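Local structure of ketol-acid reductoisomerase (NAD(+)) (uncultured archaeon GZfos26G2, 4XDY) at residues A175-W178 / T179-G182; E216-E220 / A221-P225; A323-R326 / K327-Q331. The protein catalyses the magnesium-dependent rearrangement and NADH-linked reduction of (S)-2-acetolactate to (R)-2,3-dihydroxy-isovalerate, a step in branched-chain amino acid biosynthesis. One frame throughout, in Å; residues are numbered along the deposited sequence. Where two conformers were deposited one is given.

How the contacts relate
Each contact lies where a helix ends, and in each a C-H group lies over a face of an aromatic ring. Contact 1 is buried in the Rossmann domain, contact 2 is partly buried, and contact 3 is at the surface; the last two belong to the knotted domain, about 5 Å apart at their nearest atoms, and both rest on helix 225-254. Contacts 1 and 2 turn through Schellman motifs, at a histidine and a glycine respectively. Contact 1 joins ring packing to a lysine with an acidic partner, contact 2 has a water bridge and glutamates paired with lysines of the second subunit, and contact 3 is mostly apolar. All three touch the second subunit.

Contact 1. Residues A175-W178 / T179-G182; sequences AMHW and TKAG
Lys180 runs alongside His177, both pointing the same way from the turn that links helix 165-175 to strand 183-185 in the Rossmann domain. His177 closes the helix in a Schellman motif, with a positive phi (69°) more often adopted by glycine. Lys180 is extended as far as CE, which arrives over one imidazole face 3.9 Å from the centroid of the His177 ring, a CH-pi contact. A bend at the last torsion of Lys180 (chi4 -67°) then directs NZ to a salt bridge with Asp6, which also accepts a hydrogen bond from Thr179 OG1. With an alanine here, Asp6 would probably be left without its charged mate and the imidazole face without its methylene cover. His177 also stacks with Tyr145, and Lys180 packs on Ala330 of the second subunit, joining the Rossmann domain to the dimer interface. Trp178 leaves roughly at right angles to this pair, its broad indole suiting a buried place on Gln31 of helix 26-37 and Val132 of strand 128-134, while NE1 makes a weak hydrogen bond to Glu141. Gly182, whose backbone angles would jam a side chain, donates its N to Trp178 O at 2.9 Å, in the carbonyl plane and almost straight at 175°.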
# COMPACT_ATOMS: atom_id res chain seq x y z
N ALA A 175 7.92 23.79 9.57
CA ALA A 175 7.32 23.65 10.92
C ALA A 175 6.45 22.33 11.02
O ALA A 175 6.37 21.66 12.06
CB ALA A 175 6.50 24.83 11.26
N MET A 176 5.81 21.97 9.89
CA MET A 176 5.05 20.67 9.82
C MET A 176 5.89 19.49 9.46
O MET A 176 5.40 18.35 9.44
CB MET A 176 3.82 20.81 8.89
CG MET A 176 2.81 21.77 9.45
SD MET A 176 1.26 21.97 8.57
CE MET A 176 1.82 22.81 7.09
N HIS A 177 7.20 19.72 9.27
CA HIS A 177 8.19 18.66 9.02
C HIS A 177 8.07 17.95 7.65
O HIS A 177 8.65 16.86 7.42
CB HIS A 177 8.22 17.63 10.14
CG HIS A 177 8.63 18.19 11.50
ND1 HIS A 177 8.86 17.37 12.58
CD2 HIS A 177 8.83 19.46 11.93
CE1 HIS A 177 9.19 18.12 13.63
NE2 HIS A 177 9.13 19.38 13.28
N TRP A 178 7.33 18.56 6.74
CA TRP A 178 7.16 17.98 5.39
C TRP A 178 8.49 18.06 4.64
O TRP A 178 8.76 17.27 3.78
CB TRP A 178 6.12 18.74 4.59
CG TRP A 178 4.69 18.74 5.13
CD1 TRP A 178 4.22 18.13 6.26
CD2 TRP A 178 3.60 19.50 4.61
NE1 TRP A 178 2.90 18.46 6.49
CE2 TRP A 178 2.49 19.28 5.49
CE3 TRP A 178 3.45 20.34 3.53
CZ2 TRP A 178 1.25 19.91 5.28
CZ3 TRP A 178 2.23 20.94 3.33
CH2 TRP A 178 1.16 20.71 4.21
N THR A 179 9.31 19.04 5.00
CA THR A 179 10.66 19.16 4.44
C THR A 179 11.55 17.98 4.72
O THR A 179 12.52 17.75 3.98
CB THR A 179 11.34 20.47 5.00
OG1 THR A 179 11.09 20.58 6.40
CG2 THR A 179 10.80 21.64 4.34
N LYS A 180 11.22 17.17 5.74
CA LYS A 180 11.98 15.97 5.96
C LYS A 180 11.84 14.95 4.81
O LYS A 180 12.76 14.17 4.48
CB LYS A 180 11.70 15.36 7.31
CG LYS A 180 12.06 16.31 8.45
CD LYS A 180 11.89 15.62 9.77
CE LYS A 180 11.92 16.58 10.92
NZ LYS A 180 13.28 17.16 11.04
N ALA A 181 10.67 14.94 4.18
CA ALA A 181 10.47 14.12 2.99
C ALA A 181 10.84 14.92 1.75
O ALA A 181 11.46 14.38 0.82
CB ALA A 181 8.98 13.67 2.92
N GLY A 182 10.43 16.18 1.73
CA GLY A 182 10.77 17.07 0.64
C GLY A 182 9.62 17.86 0.11
O GLY A 182 8.46 17.39 0.10

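Contact 2. Residues E216-E220 / A221-P225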
# COMPACT_ATOMS: atom_id res chain seq x y z
N GLU A 216 -13.51 -9.63 -6.89
CA GLU A 216 -14.69 -10.15 -7.58
C GLU A 216 -14.38 -11.35 -8.50
O GLU A 216 -15.10 -12.32 -8.60
CB GLU A 216 -15.42 -9.06 -8.34
CG GLU A 216 -16.09 -8.03 -7.44
CD GLU A 216 -16.86 -6.94 -8.23
OE1 GLU A 216 -16.85 -7.01 -9.46
OE2 GLU A 216 -17.36 -6.00 -7.59
N VAL A 217 -13.31 -11.23 -9.26
CA VAL A 217 -12.88 -12.31 -10.09
C VAL A 217 -12.67 -13.61 -9.33
O VAL A 217 -13.18 -14.71 -9.77
CB VAL A 217 -11.70 -11.90 -11.00
CG1 VAL A 217 -11.09 -13.16 -11.66
CG2 VAL A 217 -12.11 -10.83 -12.01
N LEU A 218 -11.94 -13.55 -8.22
CA LEU A 218 -11.77 -14.73 -7.39
C LEU A 218 -13.11 -15.29 -6.86
O LEU A 218 -13.34 -16.50 -6.96
CB LEU A 218 -10.80 -14.42 -6.28
CG LEU A 218 -9.31 -14.33 -6.79
CD1 LEU A 218 -8.48 -13.90 -5.57
CD2 LEU A 218 -8.82 -15.66 -7.27
N VAL A 219 -13.92 -14.42 -6.27
CA VAL A 219 -15.18 -14.86 -5.65
C VAL A 219 -16.09 -15.45 -6.72
O VAL A 219 -16.69 -16.51 -6.52
CB VAL A 219 -15.86 -13.74 -4.86
CG1 VAL A 219 -17.27 -14.17 -4.43
CG2 VAL A 219 -14.98 -13.44 -3.66
N GLU A 220 -16.13 -14.82 -7.90
CA GLU A 220 -17.00 -15.29 -8.99
C GLU A 220 -16.53 -16.63 -9.57
O GLU A 220 -17.31 -17.33 -10.21
CB GLU A 220 -17.08 -14.26 -10.12
CG GLU A 220 -17.90 -13.02 -9.70
CD GLU A 220 -17.85 -11.89 -10.73
OE1 GLU A 220 -17.37 -12.02 -11.87
OE2 GLU A 220 -18.21 -10.80 -10.30
N ALA A 221 -15.25 -16.95 -9.38
CA ALA A 221 -14.69 -18.23 -9.78
C ALA A 221 -14.75 -19.30 -8.67
O ALA A 221 -14.28 -20.42 -8.87
CB ALA A 221 -13.23 -18.07 -10.17
N GLY A 222 -15.36 -18.99 -7.57
CA GLY A 222 -15.62 -19.95 -6.54
C GLY A 222 -14.57 -19.96 -5.44
O GLY A 222 -14.63 -20.82 -4.57
N TYR A 223 -13.70 -18.98 -5.35
CA TYR A 223 -12.79 -18.91 -4.20
C TYR A 223 -13.47 -18.17 -3.06
O TYR A 223 -14.24 -17.22 -3.32
CB TYR A 223 -11.44 -18.18 -4.62
CG TYR A 223 -10.72 -18.90 -5.72
CD1 TYR A 223 -11.09 -18.77 -7.05
CD2 TYR A 223 -9.66 -19.74 -5.41
CE1 TYR A 223 -10.47 -19.49 -8.06
CE2 TYR A 223 -9.04 -20.46 -6.39
CZ TYR A 223 -9.44 -20.37 -7.71
OH TYR A 223 -8.84 -21.08 -8.70
N PRO A 224 -13.20 -18.56 -1.81
CA PRO A 224 -13.90 -17.98 -0.63
C PRO A 224 -13.55 -16.48 -0.54
O PRO A 224 -12.42 -16.09 -0.81
CB PRO A 224 -13.26 -18.69 0.54
CG PRO A 224 -12.77 -19.98 0.01
CD PRO A 224 -12.47 -19.79 -1.44
N PRO A 225 -14.53 -15.65 -0.21
CA PRO A 225 -14.25 -14.26 -0.03
C PRO A 225 -13.20 -13.93 1.01
O PRO A 225 -12.47 -12.91 0.83
CB PRO A 225 -15.66 -13.63 0.29
CG PRO A 225 -16.40 -14.77 0.93
CD PRO A 225 -15.92 -16.01 0.24
O HOH W 1 -16.70 -17.75 -4.09
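Tyr223 folds back on Leu218 where helix 205-220 of the knotted C-terminal domain ends in a Schellman motif. Its backbone N donates to Leu218 O (3.0 Å), while Gly222 N bonds to Val219 O; Gly222 takes a positive phi at which a side chain would be jammed against the carbonyl before it. The tyrosine side chain can be followed outward. CB rests 3.5 Å from Leu218 O. With CG of Tyr223 anti to its own carbonyl carbon (chi1 -61°), the ring swings alongside the helix end, and CD1 lies 3.2 Å from Leu218 O, which meets the ring at its edge and in its plane, as does Ala221 CB. Over one face comes the Leu218 branch CD2, 4.2 Å from the centroid of the Tyr223 ring in a CH-pi contact. At the tip, OH is hydrogen-bonded to Glu287 of the second subunit, whose Lys276 and Lys280 form salt bridges with Glu220. Back on the main chain, Tyr223 O receives the CA-H of Val219 (CA to O 3.4 Å), and a water donates to both Val219 O and Tyr223 O, bridging helix end and loop. Val219 CG2 lies 4.0 Å from Pro225 CB. Val219 and Pro225 touch Gln317 of helix 317-327, and Leu218 and Val219 rest on Ala228 of helix 225-254, which carries the predicted magnesium ligands Glu231 and Glu235.

Contact 3. Residues A323-R326 / K327-Q331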
# COMPACT_ATOMS: atom_id res chain seq x y z
N ALA A 323 -14.42 -6.32 7.08
CA ALA A 323 -14.70 -5.84 8.46
C ALA A 323 -14.71 -7.00 9.46
O ALA A 323 -14.17 -6.88 10.55
CB ALA A 323 -15.98 -5.00 8.54
N GLU A 324 -15.29 -8.11 9.07
CA GLU A 324 -15.43 -9.32 9.92
C GLU A 324 -14.04 -9.87 10.18
O GLU A 324 -13.65 -10.17 11.31
CB GLU A 324 -16.27 -10.41 9.19
CG GLU A 324 -17.74 -10.09 8.89
CD GLU A 324 -18.54 -11.20 8.14
OE1 GLU A 324 -18.05 -11.96 7.21
OE2 GLU A 324 -19.75 -11.29 8.49
N ILE A 325 -13.21 -9.92 9.09
CA ILE A 325 -11.81 -10.40 9.26
C ILE A 325 -10.97 -9.56 10.19
O ILE A 325 -10.25 -10.07 11.08
CB ILE A 325 -11.13 -10.54 7.85
CG1 ILE A 325 -11.76 -11.65 7.04
CG2 ILE A 325 -9.63 -10.69 7.96
CD1 ILE A 325 -11.30 -11.78 5.60
N ARG A 326 -11.05 -8.25 10.01
CA ARG A 326 -10.18 -7.33 10.71
C ARG A 326 -10.59 -7.29 12.24
O ARG A 326 -9.72 -7.23 13.10
CB ARG A 326 -10.22 -5.96 10.17
CG ARG A 326 -9.54 -5.79 8.80
CD ARG A 326 -9.43 -4.36 8.36
NE ARG A 326 -10.73 -3.68 8.21
CZ ARG A 326 -11.56 -3.72 7.19
NH1 ARG A 326 -11.27 -4.25 6.00
NH2 ARG A 326 -12.73 -3.09 7.32
N LYS A 327 -11.88 -7.45 12.48
CA LYS A 327 -12.40 -7.53 13.89
C LYS A 327 -11.82 -8.72 14.65
O LYS A 327 -11.67 -8.69 15.86
CB LYS A 327 -13.94 -7.62 13.83
CG LYS A 327 -14.60 -7.56 15.19
CD LYS A 327 -16.07 -7.85 15.01
CE LYS A 327 -16.89 -7.64 16.30
NZ LYS A 327 -18.19 -6.98 15.95
N LEU A 328 -11.53 -9.78 13.94
CA LEU A 328 -10.97 -11.02 14.51
C LEU A 328 -9.47 -11.07 14.59
O LEU A 328 -8.91 -12.04 15.13
CB LEU A 328 -11.50 -12.20 13.71
CG LEU A 328 -13.01 -12.41 13.73
CD1 LEU A 328 -13.48 -13.40 12.66
CD2 LEU A 328 -13.47 -12.94 15.12
N PHE A 329 -8.76 -10.06 14.08
CA PHE A 329 -7.30 -9.99 14.36
C PHE A 329 -6.97 -9.83 15.83
O PHE A 329 -7.70 -9.21 16.56
CB PHE A 329 -6.68 -8.77 13.66
CG PHE A 329 -6.64 -8.87 12.16
CD1 PHE A 329 -6.71 -10.07 11.48
CD2 PHE A 329 -6.52 -7.72 11.42
CE1 PHE A 329 -6.64 -10.13 10.07
CE2 PHE A 329 -6.51 -7.76 10.03
CZ PHE A 329 -6.52 -8.96 9.36
N ALA A 330 -5.85 -10.41 16.23
CA ALA A 330 -5.37 -10.40 17.60
C ALA A 330 -3.96 -9.78 17.62
O ALA A 330 -2.97 -10.55 17.68
CB ALA A 330 -5.27 -11.82 18.05
N GLN A 331 -3.92 -8.44 17.64
CA GLN A 331 -2.67 -7.66 17.95
C GLN A 331 -2.58 -7.27 19.45
O GLN A 331 -1.50 -6.89 19.95
CB GLN A 331 -2.54 -6.39 17.05
CG GLN A 331 -3.74 -5.99 16.17
CD GLN A 331 -3.35 -5.31 14.87
OE1 GLN A 331 -2.32 -4.67 14.77
NE2 GLN A 331 -4.18 -5.44 13.89
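Lys327 N donates to Ala323 O at 3.0 Å, a normal bond of the helix that runs through 323-326. One residue on, the regular pattern frays: Leu328 N makes two weak bonds, to Glu324 O and to Ile325 O, as the chain shifts from bonding four residues back to three. Phe329 N then bonds to Arg326 O at 3.1 Å, with the donor 67° out of the carbonyl plane, and the backbone of Phe329 itself leaves helical angles for extended ones. The phenyl group folds back against the turn just completed. CG of Phe329 stands beside the backbone N (chi1 -69°), which lays one face of the ring against Arg326 CA, 3.9 Å from the ring centroid, in a CH-pi contact. Ile325 O also sits over this face, toward the rim. This is the C-terminal end of helix 317-327, the last helix of the knotted domain, and a flat apolar ring suits the place because its face can lie on the backbone of the last turn. At the ring margin, the beta-branch CG2 of Ile325 meets Phe329 CE1 at 3.7 Å. On the Arg326 side, the aliphatic CG approaches Phe329 CE2 at 3.8 Å; the arginine chain then bends at chi3, its guanidinium is turned 71° from the ring plane, and NH1 finds Tyr229 OH. Leu328 CG comes to 3.4 Å from Glu324 O, and its CD1 branch lies near the same oxygen. Lys327 likewise puts CB 3.4 Å from Ala323 O before its long chain leads off, as suits an exposed position. The Phe329 ring also meets His234 and packs edge-to-face with Phe149 of the second subunit, and the backbone of Ala330 hydrogen-bonds to that subunit as well.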